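Local structure of phiAB6 tailspike (5JS4) at residues L406-I418 against A427-F439. The protein fragments the exopolysaccharide of Acinetobacter baumannii as the trimeric tailspike of a bacteriophage, probably letting the phage reach the host surface. Residues are numbered along the deposited sequence; the frame is centred on the assembly and turned at random.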
loop_
_atom_site.group_PDB
_atom_site.type_symbol
_atom_site.label_atom_id
_atom_site.label_comp_id
_atom_site.label_asym_id
_atom_site.label_seq_id
_atom_site.Cartn_x
_atom_site.Cartn_y
_atom_site.Cartn_z
ATOM N N LEU A 406 -15.426 -12.080 25.214
ATOM C CA LEU A 406 -14.395 -12.241 26.243
ATOM C C LEU A 406 -13.254 -11.220 26.127
ATOM O O LEU A 406 -12.274 -11.302 26.869
ATOM C CB LEU A 406 -13.821 -13.660 26.200
ATOM C CG LEU A 406 -14.816 -14.817 26.329
ATOM C CD1 LEU A 406 -14.075 -16.143 26.271
ATOM C CD2 LEU A 406 -15.635 -14.717 27.608
ATOM N N ASN A 407 -13.379 -10.272 25.200
ATOM C CA ASN A 407 -12.380 -9.216 25.018
ATOM C C ASN A 407 -10.977 -9.789 24.797
ATOM O O ASN A 407 -10.012 -9.373 25.441
ATOM C CB ASN A 407 -12.394 -8.254 26.218
ATOM C CG ASN A 407 -11.635 -6.964 25.950
ATOM O OD1 ASN A 407 -11.715 -6.398 24.859
ATOM N ND2 ASN A 407 -10.895 -6.489 26.947
ATOM N N ARG A 408 -10.879 -10.756 23.886
ATOM C CA ARG A 408 -9.594 -11.358 23.525
ATOM C C ARG A 408 -8.726 -10.388 22.719
ATOM O O ARG A 408 -7.499 -10.488 22.746
ATOM C CB ARG A 408 -9.803 -12.636 22.709
ATOM C CG ARG A 408 -10.443 -13.789 23.467
ATOM C CD ARG A 408 -10.567 -15.008 22.565
ATOM N NE ARG A 408 -11.170 -16.156 23.244
ATOM C CZ ARG A 408 -10.505 -17.066 23.955
ATOM N NH1 ARG A 408 -9.185 -16.993 24.114
ATOM N NH2 ARG A 408 -11.174 -18.067 24.522
ATOM N N VAL A 409 -9.386 -9.461 22.022
ATOM C CA VAL A 409 -8.769 -8.500 21.093
ATOM C C VAL A 409 -8.499 -9.172 19.749
ATOM O O VAL A 409 -7.726 -10.124 19.660
ATOM C CB VAL A 409 -7.485 -7.824 21.637
ATOM C CG1 VAL A 409 -6.978 -6.777 20.650
ATOM C CG2 VAL A 409 -7.752 -7.172 22.986
ATOM N N SER A 410 -9.161 -8.666 18.713
ATOM C CA SER A 410 -8.989 -9.160 17.352
ATOM C C SER A 410 -7.679 -8.659 16.763
ATOM O O SER A 410 -7.307 -7.499 16.953
ATOM C CB SER A 410 -10.154 -8.701 16.474
ATOM O OG SER A 410 -11.340 -9.402 16.795
ATOM N N THR A 411 -6.979 -9.545 16.060
ATOM C CA THR A 411 -5.755 -9.181 15.357
ATOM C C THR A 411 -5.694 -9.825 13.985
ATOM O O THR A 411 -6.469 -10.730 13.667
ATOM C CB THR A 411 -4.481 -9.629 16.107
ATOM O OG1 THR A 411 -4.299 -11.043 15.950
ATOM C CG2 THR A 411 -4.546 -9.273 17.586
ATOM N N THR A 412 -4.751 -9.335 13.186
ATOM C CA THR A 412 -4.291 -10.002 11.970
ATOM C C THR A 412 -5.420 -10.579 11.110
ATOM O O THR A 412 -5.378 -11.739 10.683
ATOM C CB THR A 412 -3.221 -11.067 12.296
ATOM O OG1 THR A 412 -3.731 -12.026 13.237
ATOM C CG2 THR A 412 -1.985 -10.401 12.879
ATOM N N GLY A 413 -6.424 -9.742 10.870
ATOM C CA GLY A 413 -7.518 -10.058 9.963
ATOM C C GLY A 413 -7.391 -9.223 8.705
ATOM O O GLY A 413 -7.044 -8.046 8.782
ATOM N N THR A 414 -7.659 -9.827 7.551
ATOM C CA THR A 414 -7.609 -9.107 6.282
ATOM C C THR A 414 -8.989 -9.097 5.635
ATOM O O THR A 414 -9.697 -10.109 5.633
ATOM C CB THR A 414 -6.564 -9.697 5.314
ATOM O OG1 THR A 414 -6.937 -11.027 4.935
ATOM C CG2 THR A 414 -5.180 -9.715 5.963
ATOM N N PHE A 415 -9.351 -7.939 5.092
ATOM C CA PHE A 415 -10.665 -7.703 4.518
ATOM C C PHE A 415 -10.481 -6.960 3.205
ATOM O O PHE A 415 -10.255 -5.753 3.202
ATOM C CB PHE A 415 -11.526 -6.912 5.500
ATOM C CG PHE A 415 -11.795 -7.655 6.773
ATOM C CD1 PHE A 415 -12.833 -8.573 6.847
ATOM C CD2 PHE A 415 -10.982 -7.476 7.881
ATOM C CE1 PHE A 415 -13.073 -9.278 8.015
ATOM C CE2 PHE A 415 -11.211 -8.185 9.047
ATOM C CZ PHE A 415 -12.258 -9.085 9.114
ATOM N N HIS A 416 -10.547 -7.699 2.097
ATOM C CA HIS A 416 -10.240 -7.154 0.774
ATOM C C HIS A 416 -11.359 -7.407 -0.218
ATOM O O HIS A 416 -12.028 -8.432 -0.156
ATOM C CB HIS A 416 -8.976 -7.803 0.200
ATOM C CG HIS A 416 -7.732 -7.541 0.992
ATOM N ND1 HIS A 416 -6.611 -8.336 0.889
ATOM C CD2 HIS A 416 -7.431 -6.584 1.899
ATOM C CE1 HIS A 416 -5.671 -7.873 1.693
ATOM N NE2 HIS A 416 -6.141 -6.807 2.314
ATOM N N ASN A 417 -11.522 -6.488 -1.167
ATOM C CA ASN A 417 -12.427 -6.694 -2.298
ATOM C C ASN A 417 -13.843 -7.029 -1.831
ATOM O O ASN A 417 -14.418 -8.034 -2.251
ATOM C CB ASN A 417 -11.916 -7.813 -3.234
ATOM C CG ASN A 417 -10.506 -7.578 -3.770
ATOM O OD1 ASN A 417 -9.868 -8.516 -4.256
ATOM N ND2 ASN A 417 -10.027 -6.349 -3.717
ATOM N N ILE A 418 -14.390 -6.197 -0.948
ATOM C CA ILE A 418 -15.739 -6.405 -0.431
ATOM C C ILE A 418 -16.653 -5.276 -0.881
ATOM O O ILE A 418 -16.333 -4.096 -0.705
ATOM C CB ILE A 418 -15.792 -6.483 1.108
ATOM C CG1 ILE A 418 -14.725 -7.442 1.647
ATOM C CG2 ILE A 418 -17.184 -6.930 1.552
ATOM C CD1 ILE A 418 -14.564 -7.396 3.154
ATOM N N ALA A 427 -21.504 -1.818 7.535
ATOM C CA ALA A 427 -20.740 -2.812 6.794
ATOM C C ALA A 427 -20.143 -3.818 7.775
ATOM O O ALA A 427 -20.353 -5.024 7.644
ATOM C CB ALA A 427 -19.643 -2.145 5.983
ATOM N N MET A 428 -19.398 -3.304 8.753
ATOM C CA MET A 428 -18.744 -4.136 9.765
ATOM C C MET A 428 -18.914 -3.530 11.152
ATOM O O MET A 428 -18.757 -2.322 11.327
ATOM C CB MET A 428 -17.251 -4.270 9.466
ATOM C CG MET A 428 -16.940 -4.828 8.091
ATOM S SD MET A 428 -15.176 -5.051 7.813
ATOM C CE MET A 428 -14.799 -6.415 8.907
ATOM N N ILE A 429 -19.226 -4.378 12.131
ATOM C CA ILE A 429 -19.312 -3.961 13.526
ATOM C C ILE A 429 -18.419 -4.843 14.388
ATOM O O ILE A 429 -18.618 -6.056 14.465
ATOM C CB ILE A 429 -20.756 -4.039 14.068
ATOM C CG1 ILE A 429 -21.683 -3.126 13.263
ATOM C CG2 ILE A 429 -20.792 -3.655 15.547
ATOM C CD1 ILE A 429 -23.156 -3.297 13.584
ATOM N N PHE A 430 -17.432 -4.212 15.016
ATOM C CA PHE A 430 -16.648 -4.812 16.082
ATOM C C PHE A 430 -17.103 -4.164 17.383
ATOM O O PHE A 430 -16.944 -2.961 17.559
ATOM C CB PHE A 430 -15.157 -4.532 15.877
ATOM C CG PHE A 430 -14.580 -5.159 14.635
ATOM C CD1 PHE A 430 -14.046 -6.439 14.676
ATOM C CD2 PHE A 430 -14.551 -4.461 13.435
ATOM C CE1 PHE A 430 -13.503 -7.020 13.541
ATOM C CE2 PHE A 430 -14.011 -5.036 12.295
ATOM C CZ PHE A 430 -13.487 -6.318 12.348
ATOM N N ASP A 431 -17.679 -4.942 18.296
ATOM C CA ASP A 431 -18.103 -4.381 19.585
ATOM C C ASP A 431 -16.905 -3.927 20.419
ATOM O O ASP A 431 -17.043 -3.062 21.283
ATOM C CB ASP A 431 -18.932 -5.389 20.388
ATOM C CG ASP A 431 -20.338 -5.574 19.842
ATOM O OD1 ASP A 431 -20.790 -4.764 19.004
ATOM O OD2 ASP A 431 -20.997 -6.546 20.259
ATOM N N ARG A 432 -15.737 -4.514 20.171
ATOM C CA ARG A 432 -14.549 -4.196 20.952
ATOM C C ARG A 432 -13.354 -3.820 20.059
ATOM O O ARG A 432 -13.504 -2.965 19.182
ATOM C CB ARG A 432 -14.263 -5.330 21.942
ATOM C CG ARG A 432 -15.397 -5.511 22.946
ATOM C CD ARG A 432 -15.119 -6.614 23.948
ATOM N NE ARG A 432 -16.102 -6.619 25.029
ATOM C CZ ARG A 432 -17.357 -7.059 24.929
ATOM N NH1 ARG A 432 -18.156 -7.004 25.990
ATOM N NH2 ARG A 432 -17.832 -7.553 23.786
ATOM N N ASP A 433 -12.190 -4.436 20.268
ATOM C CA ASP A 433 -10.920 -3.879 19.782
ATOM C C ASP A 433 -10.320 -4.656 18.617
ATOM O O ASP A 433 -10.372 -5.885 18.582
ATOM C CB ASP A 433 -9.902 -3.828 20.923
ATOM C CG ASP A 433 -10.391 -3.024 22.115
ATOM O OD1 ASP A 433 -11.435 -2.345 22.009
ATOM O OD2 ASP A 433 -9.718 -3.070 23.164
ATOM N N VAL A 434 -9.729 -3.919 17.679
ATOM C CA VAL A 434 -9.127 -4.487 16.475
ATOM C C VAL A 434 -7.705 -3.950 16.311
ATOM O O VAL A 434 -7.498 -2.735 16.305
ATOM C CB VAL A 434 -9.961 -4.120 15.233
ATOM C CG1 VAL A 434 -9.401 -4.787 13.992
ATOM C CG2 VAL A 434 -11.411 -4.527 15.427
ATOM N N HIS A 435 -6.741 -4.864 16.178
ATOM C CA HIS A 435 -5.319 -4.534 16.061
ATOM C C HIS A 435 -4.720 -5.205 14.830
ATOM O O HIS A 435 -4.990 -6.372 14.579
ATOM C CB HIS A 435 -4.541 -5.059 17.274
ATOM C CG HIS A 435 -4.719 -4.257 18.526
ATOM N ND1 HIS A 435 -5.950 -3.981 19.075
ATOM C CD2 HIS A 435 -3.806 -3.715 19.363
ATOM C CE1 HIS A 435 -5.789 -3.282 20.185
ATOM N NE2 HIS A 435 -4.496 -3.109 20.384
ATOM N N GLY A 436 -3.887 -4.491 14.079
ATOM C CA GLY A 436 -3.078 -5.132 13.037
ATOM C C GLY A 436 -3.855 -5.760 11.895
ATOM O O GLY A 436 -3.370 -6.695 11.255
ATOM N N CYS A 437 -5.054 -5.247 11.634
ATOM C CA CYS A 437 -5.901 -5.756 10.565
ATOM C C CYS A 437 -5.750 -4.881 9.326
ATOM O O CYS A 437 -5.325 -3.730 9.423
ATOM C CB CYS A 437 -7.361 -5.804 11.021
ATOM S SG CYS A 437 -7.685 -7.040 12.304
ATOM N N ASP A 438 -6.105 -5.437 8.172
ATOM C CA ASP A 438 -5.935 -4.771 6.888
ATOM C C ASP A 438 -7.264 -4.727 6.145
ATOM O O ASP A 438 -7.965 -5.733 6.064
ATOM C CB ASP A 438 -4.900 -5.521 6.049
ATOM C CG ASP A 438 -4.379 -4.702 4.889
ATOM O OD1 ASP A 438 -3.949 -3.556 5.122
ATOM O OD2 ASP A 438 -4.382 -5.214 3.747
ATOM N N PHE A 439 -7.591 -3.554 5.609
ATOM C CA PHE A 439 -8.832 -3.319 4.880
ATOM C C PHE A 439 -8.466 -2.632 3.570
ATOM O O PHE A 439 -7.799 -1.604 3.594
ATOM C CB PHE A 439 -9.757 -2.411 5.688
ATOM C CG PHE A 439 -10.063 -2.914 7.073
ATOM C CD1 PHE A 439 -9.177 -2.694 8.122
ATOM C CD2 PHE A 439 -11.246 -3.596 7.334
ATOM C CE1 PHE A 439 -9.462 -3.148 9.399
ATOM C CE2 PHE A 439 -11.537 -4.049 8.609
ATOM C CZ PHE A 439 -10.644 -3.828 9.643
HETATM O O HOH W 1 -11.366 -6.641 22.080
HETATM O O HOH W 2 -8.869 -4.589 25.481
HETATM O O HOH W 3 -12.432 -7.795 18.871
#
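Phe415 and Met428 meet because both carry CG beside the backbone N, and a bend at the end of the Met428 chain lays its methyl on the ring. Met428 CE sits over the centre of one Phe415 face, 3.5 Å from Phe415 CE1. This is a CH-pi contact, with the sulfur farther above the same ring. Phe439 lies alongside Phe415 and points the same way. Their planes are 14° apart but slid, so the rings barely overlap; Phe415 CD2 comes 3.5 Å from Phe439 CE2. Phe439 also meets the ring of Phe461.

On the sheet face that carries Thr414, Asp438 has CG anti to its backbone N (chi1 -164°), which carries the carboxylate to His416. His416 NE2 donates to Asp438 OD2 at 2.8 Å, close to the imidazole plane, on the anti side of the carboxylate but tilted out of its plane. The two planes stand almost perpendicular. Asn441 of a second subunit also bonds Asp438 OD2, so this pair lies at the trimer interface.

The backbones run parallel. Asp438 N donates to Gly413 O, and Phe415 N to Asp438 O, both at 2.8 Å. Gly413 N makes a weak bond to Cys437 SG. Farther along, His435 N donates to Ser410 O at 2.8 Å. Val409 CG1 packs 3.4 Å from His435 ND1, a buried nitrogen with no modelled partner. One water joins Asn407 OD1 to Asp433 N, another Asn407 ND2 to Asp433 OD2. Asp433 OD1 forms a salt bridge with Arg454.

Successive coils stacked in parallel, with like residues aligned in the core, are characteristic of the right-handed beta-helix of pectate lyase-like tailspikes.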